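Local coordinates for protein nigritoxine (Vibrio nigripulchritudo, PDB 5M41) that acts as a bacterial toxin that targets crustaceans and insects, at residues A[496-501]-A[550-555]; A[558-563]-A[574-579]. All blocks are in the same frame, centred on the assembly; numbering follows the deposited sequence.

Interaction 1: residues A[496-501]-A[550-555]; sequences QVYINE and FDFRLQ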
loop_
_atom_site.group_PDB
_atom_site.type_symbol
_atom_site.label_atom_id
_atom_site.label_comp_id
_atom_site.label_asym_id
_atom_site.label_seq_id
_atom_site.Cartn_x
_atom_site.Cartn_y
_atom_site.Cartn_z
ATOM N N GLN A 496 29.678 14.480 -12.431
ATOM C CA GLN A 496 29.002 13.950 -11.278
ATOM C C GLN A 496 28.897 12.430 -11.286
ATOM O O GLN A 496 28.590 11.812 -12.316
ATOM C CB GLN A 496 27.619 14.598 -11.204
ATOM C CG GLN A 496 27.152 14.859 -9.800
ATOM C CD GLN A 496 27.939 15.928 -9.085
ATOM O OE1 GLN A 496 28.255 16.964 -9.647
ATOM N NE2 GLN A 496 28.213 15.696 -7.821
ATOM N N VAL A 497 29.140 11.815 -10.131
ATOM C CA VAL A 497 29.079 10.360 -10.053
ATOM C C VAL A 497 27.637 9.912 -9.806
ATOM O O VAL A 497 27.096 10.070 -8.712
ATOM C CB VAL A 497 30.029 9.753 -8.987
ATOM C CG1 VAL A 497 29.824 8.250 -8.907
ATOM C CG2 VAL A 497 31.489 10.055 -9.311
ATOM N N TYR A 498 27.025 9.360 -10.842
ATOM C CA TYR A 498 25.698 8.815 -10.740
ATOM C C TYR A 498 25.780 7.363 -10.279
ATOM O O TYR A 498 26.425 6.526 -10.926
ATOM C CB TYR A 498 24.953 8.941 -12.075
ATOM C CG TYR A 498 23.641 8.203 -12.093
ATOM C CD1 TYR A 498 22.689 8.404 -11.091
ATOM C CD2 TYR A 498 23.356 7.294 -13.098
ATOM C CE1 TYR A 498 21.488 7.716 -11.101
ATOM C CE2 TYR A 498 22.162 6.594 -13.112
ATOM C CZ TYR A 498 21.231 6.813 -12.117
ATOM O OH TYR A 498 20.053 6.111 -12.144
ATOM N N ILE A 499 25.137 7.076 -9.150
ATOM C CA ILE A 499 25.046 5.704 -8.649
ATOM C C ILE A 499 23.722 5.083 -9.059
ATOM O O ILE A 499 22.661 5.423 -8.527
ATOM C CB ILE A 499 25.236 5.612 -7.120
ATOM C CG1 ILE A 499 26.557 6.275 -6.715
ATOM C CG2 ILE A 499 25.207 4.149 -6.677
ATOM C CD1 ILE A 499 26.605 6.735 -5.272
ATOM N N ASN A 500 23.800 4.190 -10.039
ATOM C CA ASN A 500 22.639 3.498 -10.568
ATOM C C ASN A 500 22.341 2.352 -9.632
ATOM O O ASN A 500 23.057 1.344 -9.626
ATOM C CB ASN A 500 22.949 2.990 -11.978
ATOM C CG ASN A 500 21.720 2.503 -12.715
ATOM O OD1 ASN A 500 20.876 1.796 -12.153
ATOM N ND2 ASN A 500 21.623 2.866 -13.998
ATOM N N GLU A 501 21.303 2.516 -8.820
ATOM C CA GLU A 501 20.989 1.544 -7.783
ATOM C C GLU A 501 20.562 0.184 -8.352
ATOM O O GLU A 501 20.754 -0.850 -7.701
ATOM C CB GLU A 501 19.924 2.096 -6.830
ATOM C CG GLU A 501 20.421 3.153 -5.850
ATOM C CD GLU A 501 19.286 4.036 -5.332
ATOM O OE1 GLU A 501 18.649 4.719 -6.161
ATOM O OE2 GLU A 501 19.018 4.057 -4.110
ATOM N N PHE A 550 15.925 10.959 -15.031
ATOM C CA PHE A 550 15.035 11.428 -13.956
ATOM C C PHE A 550 15.630 11.050 -12.596
ATOM O O PHE A 550 15.723 11.881 -11.705
ATOM C CB PHE A 550 13.611 10.862 -14.129
ATOM C CG PHE A 550 12.638 11.292 -13.051
ATOM C CD1 PHE A 550 12.009 12.527 -13.112
ATOM C CD2 PHE A 550 12.348 10.444 -11.981
ATOM C CE1 PHE A 550 11.095 12.911 -12.138
ATOM C CE2 PHE A 550 11.438 10.825 -11.003
ATOM C CZ PHE A 550 10.815 12.066 -11.083
ATOM N N ASP A 551 16.055 9.796 -12.456
ATOM C CA ASP A 551 16.657 9.336 -11.213
ATOM C C ASP A 551 17.983 10.093 -10.944
ATOM O O ASP A 551 18.246 10.542 -9.818
ATOM C CB ASP A 551 16.849 7.815 -11.274
ATOM C CG ASP A 551 17.519 7.251 -10.038
ATOM O OD1 ASP A 551 16.974 7.374 -8.925
ATOM O OD2 ASP A 551 18.603 6.660 -10.175
ATOM N N PHE A 552 18.807 10.264 -11.980
ATOM C CA PHE A 552 20.026 11.050 -11.806
ATOM C C PHE A 552 19.710 12.460 -11.316
ATOM O O PHE A 552 20.361 12.974 -10.399
ATOM C CB PHE A 552 20.846 11.130 -13.089
ATOM C CG PHE A 552 21.929 12.175 -13.039
ATOM C CD1 PHE A 552 23.139 11.904 -12.418
ATOM C CD2 PHE A 552 21.735 13.426 -13.607
ATOM C CE1 PHE A 552 24.139 12.861 -12.359
ATOM C CE2 PHE A 552 22.726 14.399 -13.553
ATOM C CZ PHE A 552 23.934 14.113 -12.928
ATOM N N ARG A 553 18.706 13.072 -11.931
ATOM C CA ARG A 553 18.348 14.451 -11.608
ATOM C C ARG A 553 17.845 14.600 -10.184
ATOM O O ARG A 553 18.072 15.630 -9.567
ATOM C CB ARG A 553 17.337 15.003 -12.602
ATOM C CG ARG A 553 17.951 15.433 -13.927
ATOM C CD ARG A 553 16.860 15.969 -14.831
ATOM N NE ARG A 553 17.349 16.516 -16.090
ATOM C CZ ARG A 553 17.868 17.733 -16.253
ATOM N NH1 ARG A 553 18.024 18.572 -15.222
ATOM N NH2 ARG A 553 18.253 18.111 -17.468
ATOM N N LEU A 554 17.157 13.575 -9.676
ATOM C CA LEU A 554 16.742 13.531 -8.271
ATOM C C LEU A 554 17.949 13.321 -7.347
ATOM O O LEU A 554 18.107 14.023 -6.355
ATOM C CB LEU A 554 15.714 12.411 -8.016
ATOM C CG LEU A 554 14.226 12.596 -8.393
ATOM C CD1 LEU A 554 13.452 11.335 -8.012
ATOM C CD2 LEU A 554 13.613 13.815 -7.717
ATOM N N GLN A 555 18.781 12.337 -7.674
ATOM C CA GLN A 555 19.962 12.011 -6.870
ATOM C C GLN A 555 20.901 13.222 -6.769
ATOM O O GLN A 555 21.456 13.489 -5.712
ATOM C CB GLN A 555 20.683 10.819 -7.499
ATOM C CG GLN A 555 21.681 10.101 -6.601
ATOM C CD GLN A 555 22.379 8.975 -7.332
ATOM O OE1 GLN A 555 23.503 9.137 -7.800
ATOM N NE2 GLN A 555 21.696 7.848 -7.481
#
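Strand 496-500, an outermost strand of a four-stranded antiparallel sheet, packs against helix 546-555 in a helix-on-sheet contact; the axes of 496-500 and of 550-555 come within 8.8 Å. Tyr498, Phe552 and Gln555 carry it. The Tyr498 side chain leaves the strand with CG anti to the backbone N (chi1 171°), which brings its ring over Phe552 CB and its hydroxyl to Asp551. Phe552 CB sits over one face of that ring, offset toward the rim, and the Phe552 ring turns an edge to the same phenol in an offset edge-to-face pair, centroids 5.7 Å apart. At the far end Tyr498 OH donates a short hydrogen bond of 2.5 Å to Asp551 OD2, on the anti lone pair of the carboxylate. Asp551 OD1 lies near Glu501 OE1, a pairing of like charges probably eased by Arg454, which forms a salt bridge with Glu501 and a long, weak ion pair with Asp551. Gln555, extended, grips the backbone of Ile499 with both ends of its amide, which fixes the amide's rotation. Ile499 N donates to Gln555 OE1 at 3.0 Å, in the carbonyl plane, while Gln555 NE2 returns a nearly straight bond of 2.8 Å to Ile499 O.

Interaction 2: residues A[558-563]-A[574-579]; sequences DDFNNI and IAVNNP
Phe560 and Val576 face each other across an antiparallel beta hairpin, the ring of one lying against the branched side chain of the other. They form a non-hydrogen-bonded pair, and with CG of Phe560 anti to its own carbonyl carbon (chi1 -70°) the ring leans over the neighbouring strand. Val576 CB stands over one ring face, 3.8 Å from the centroid and 21° off the normal, a CH-pi contact displaced toward the rim. Farther along the same face of the sheet, Ile574 CG2 touches Phe560 CB and Ile574 CD1 reaches Asn562 CB at 3.9 Å; helix 688-704 packs on this side through Thr701 and Asn704. The Asn562 amide, also on the Phe560 face, bonds Gly564. Between these pairs, Asn561 and Ala575 form the hydrogen-bonded pair: Asn561 N to Ala575 O is 3.0 Å, and Ala575 N to Asn561 O is 2.9 Å. On their face Ile563 CD1 touches Ala575 CB at 4.0 Å. A single further bond, Asn577 N to Asp559 O at 2.9 Å, adds to the pairing beyond the strand ends, although its N-H points less directly at the acceptor. The Asn577 side chain bonds through ND2 to His556 O, in the turn before strand 560-562. Apolar packing on the Phe560 side and these backbone bonds thus hold strand 560-562 at the edge of its sheet.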
loop_
_atom_site.group_PDB
_atom_site.type_symbol
_atom_site.label_atom_id
_atom_site.label_comp_id
_atom_site.label_asym_id
_atom_site.label_seq_id
_atom_site.Cartn_x
_atom_site.Cartn_y
_atom_site.Cartn_z
ATOM N N ASP A 558 20.424 19.024 -6.231
ATOM C CA ASP A 558 20.957 20.302 -5.735
ATOM C C ASP A 558 22.027 20.968 -6.604
ATOM O O ASP A 558 22.367 22.124 -6.372
ATOM C CB ASP A 558 21.521 20.120 -4.318
ATOM C CG ASP A 558 20.495 19.560 -3.346
ATOM O OD1 ASP A 558 19.369 20.103 -3.286
ATOM O OD2 ASP A 558 20.814 18.576 -2.637
ATOM N N ASP A 559 22.577 20.254 -7.584
ATOM C CA ASP A 559 23.695 20.796 -8.376
ATOM C C ASP A 559 23.225 21.623 -9.560
ATOM O O ASP A 559 22.211 21.299 -10.194
ATOM C CB ASP A 559 24.617 19.690 -8.895
ATOM C CG ASP A 559 25.105 18.740 -7.793
ATOM O OD1 ASP A 559 25.583 19.201 -6.732
ATOM O OD2 ASP A 559 25.016 17.512 -8.006
ATOM N N PHE A 560 23.999 22.663 -9.872
ATOM C CA PHE A 560 23.705 23.590 -10.968
ATOM C C PHE A 560 24.711 23.412 -12.085
ATOM O O PHE A 560 25.854 22.989 -11.851
ATOM C CB PHE A 560 23.751 25.042 -10.484
ATOM C CG PHE A 560 22.619 25.423 -9.574
ATOM C CD1 PHE A 560 21.560 26.209 -10.053
ATOM C CD2 PHE A 560 22.620 25.043 -8.232
ATOM C CE1 PHE A 560 20.513 26.586 -9.222
ATOM C CE2 PHE A 560 21.585 25.426 -7.388
ATOM C CZ PHE A 560 20.525 26.185 -7.886
ATOM N N ASN A 561 24.266 23.717 -13.301
ATOM C CA ASN A 561 25.107 23.721 -14.491
ATOM C C ASN A 561 24.809 24.974 -15.265
ATOM O O ASN A 561 23.709 25.530 -15.143
ATOM C CB ASN A 561 24.805 22.526 -15.388
ATOM C CG ASN A 561 25.175 21.222 -14.747
ATOM O OD1 ASN A 561 24.304 20.487 -14.240
ATOM N ND2 ASN A 561 26.463 20.936 -14.717
ATOM N N ASN A 562 25.784 25.407 -16.062
ATOM C CA ASN A 562 25.585 26.494 -16.996
ATOM C C ASN A 562 25.122 25.861 -18.304
ATOM O O ASN A 562 25.879 25.151 -18.965
ATOM C CB ASN A 562 26.888 27.283 -17.170
ATOM C CG ASN A 562 26.740 28.497 -18.075
ATOM O OD1 ASN A 562 25.646 28.848 -18.550
ATOM N ND2 ASN A 562 27.856 29.158 -18.310
ATOM N N ILE A 563 23.855 26.073 -18.637
ATOM C CA ILE A 563 23.303 25.577 -19.897
ATOM C C ILE A 563 23.310 26.711 -20.930
ATOM O O ILE A 563 22.807 26.557 -22.047
ATOM C CB ILE A 563 21.879 24.986 -19.716
ATOM C CG1 ILE A 563 20.922 26.034 -19.094
ATOM C CG2 ILE A 563 21.943 23.683 -18.913
ATOM C CD1 ILE A 563 19.440 25.709 -19.194
ATOM N N ILE A 574 22.161 29.564 -15.480
ATOM C CA ILE A 574 22.564 28.620 -14.427
ATOM C C ILE A 574 21.309 27.915 -13.888
ATOM O O ILE A 574 20.387 28.569 -13.345
ATOM C CB ILE A 574 23.326 29.322 -13.269
ATOM C CG1 ILE A 574 24.326 30.388 -13.788
ATOM C CG2 ILE A 574 24.002 28.303 -12.354
ATOM C CD1 ILE A 574 25.526 29.833 -14.541
ATOM N N ALA A 575 21.266 26.597 -14.060
ATOM C CA ALA A 575 20.039 25.812 -13.838
ATOM C C ALA A 575 20.279 24.612 -12.944
ATOM O O ALA A 575 21.251 23.860 -13.133
ATOM C CB ALA A 575 19.462 25.350 -15.175
ATOM N N VAL A 576 19.372 24.411 -11.994
ATOM C CA VAL A 576 19.496 23.307 -11.061
ATOM C C VAL A 576 19.066 21.983 -11.749
ATOM O O VAL A 576 18.312 22.015 -12.731
ATOM C CB VAL A 576 18.719 23.604 -9.744
ATOM C CG1 VAL A 576 17.219 23.389 -9.916
ATOM C CG2 VAL A 576 19.243 22.732 -8.610
ATOM N N ASN A 577 19.589 20.838 -11.289
ATOM C CA ASN A 577 19.233 19.548 -11.873
ATOM C C ASN A 577 17.817 19.075 -11.553
ATOM O O ASN A 577 17.216 18.341 -12.363
ATOM C CB ASN A 577 20.182 18.453 -11.416
ATOM C CG ASN A 577 21.552 18.563 -12.042
ATOM O OD1 ASN A 577 21.730 19.202 -13.077
ATOM N ND2 ASN A 577 22.529 17.919 -11.414
ATOM N N ASN A 578 17.298 19.467 -10.378
ATOM C CA ASN A 578 15.968 18.992 -9.897
ATOM C C ASN A 578 14.963 18.872 -11.034
ATOM O O ASN A 578 14.710 19.859 -11.739
ATOM C CB ASN A 578 15.396 19.940 -8.850
ATOM C CG ASN A 578 14.243 19.311 -8.063
ATOM O OD1 ASN A 578 13.276 18.773 -8.639
ATOM N ND2 ASN A 578 14.352 19.357 -6.740
ATOM N N PRO A 579 14.380 17.674 -11.233
ATOM C CA PRO A 579 13.538 17.542 -12.418
ATOM C C PRO A 579 12.210 18.311 -12.327
ATOM O O PRO A 579 11.532 18.441 -13.320
ATOM C CB PRO A 579 13.301 16.024 -12.522
ATOM C CG PRO A 579 13.480 15.514 -11.143
ATOM C CD PRO A 579 14.441 16.427 -10.443
#

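Interactions 1 and 2 follow one another along the chain, and their centres lie about 13 Å apart. Helix 546-555, which the first contact sets against strand 496-500, is followed, after residues 556-559, by strand 560-562, the opening strand of the second. The two also touch: Arg553, on another side of the helix from Gln555, places NH1 3.0 Å from Asn577 O, a probable hydrogen bond, and Phe550 CE1 packs on Pro579 CG at 3.7 Å. The helix thus packs on the edge strand 496-500 and also contacts the residues that follow strand 571-576. The magnesium site at Val189, Glu192 and Asp195 includes no residue of either contact.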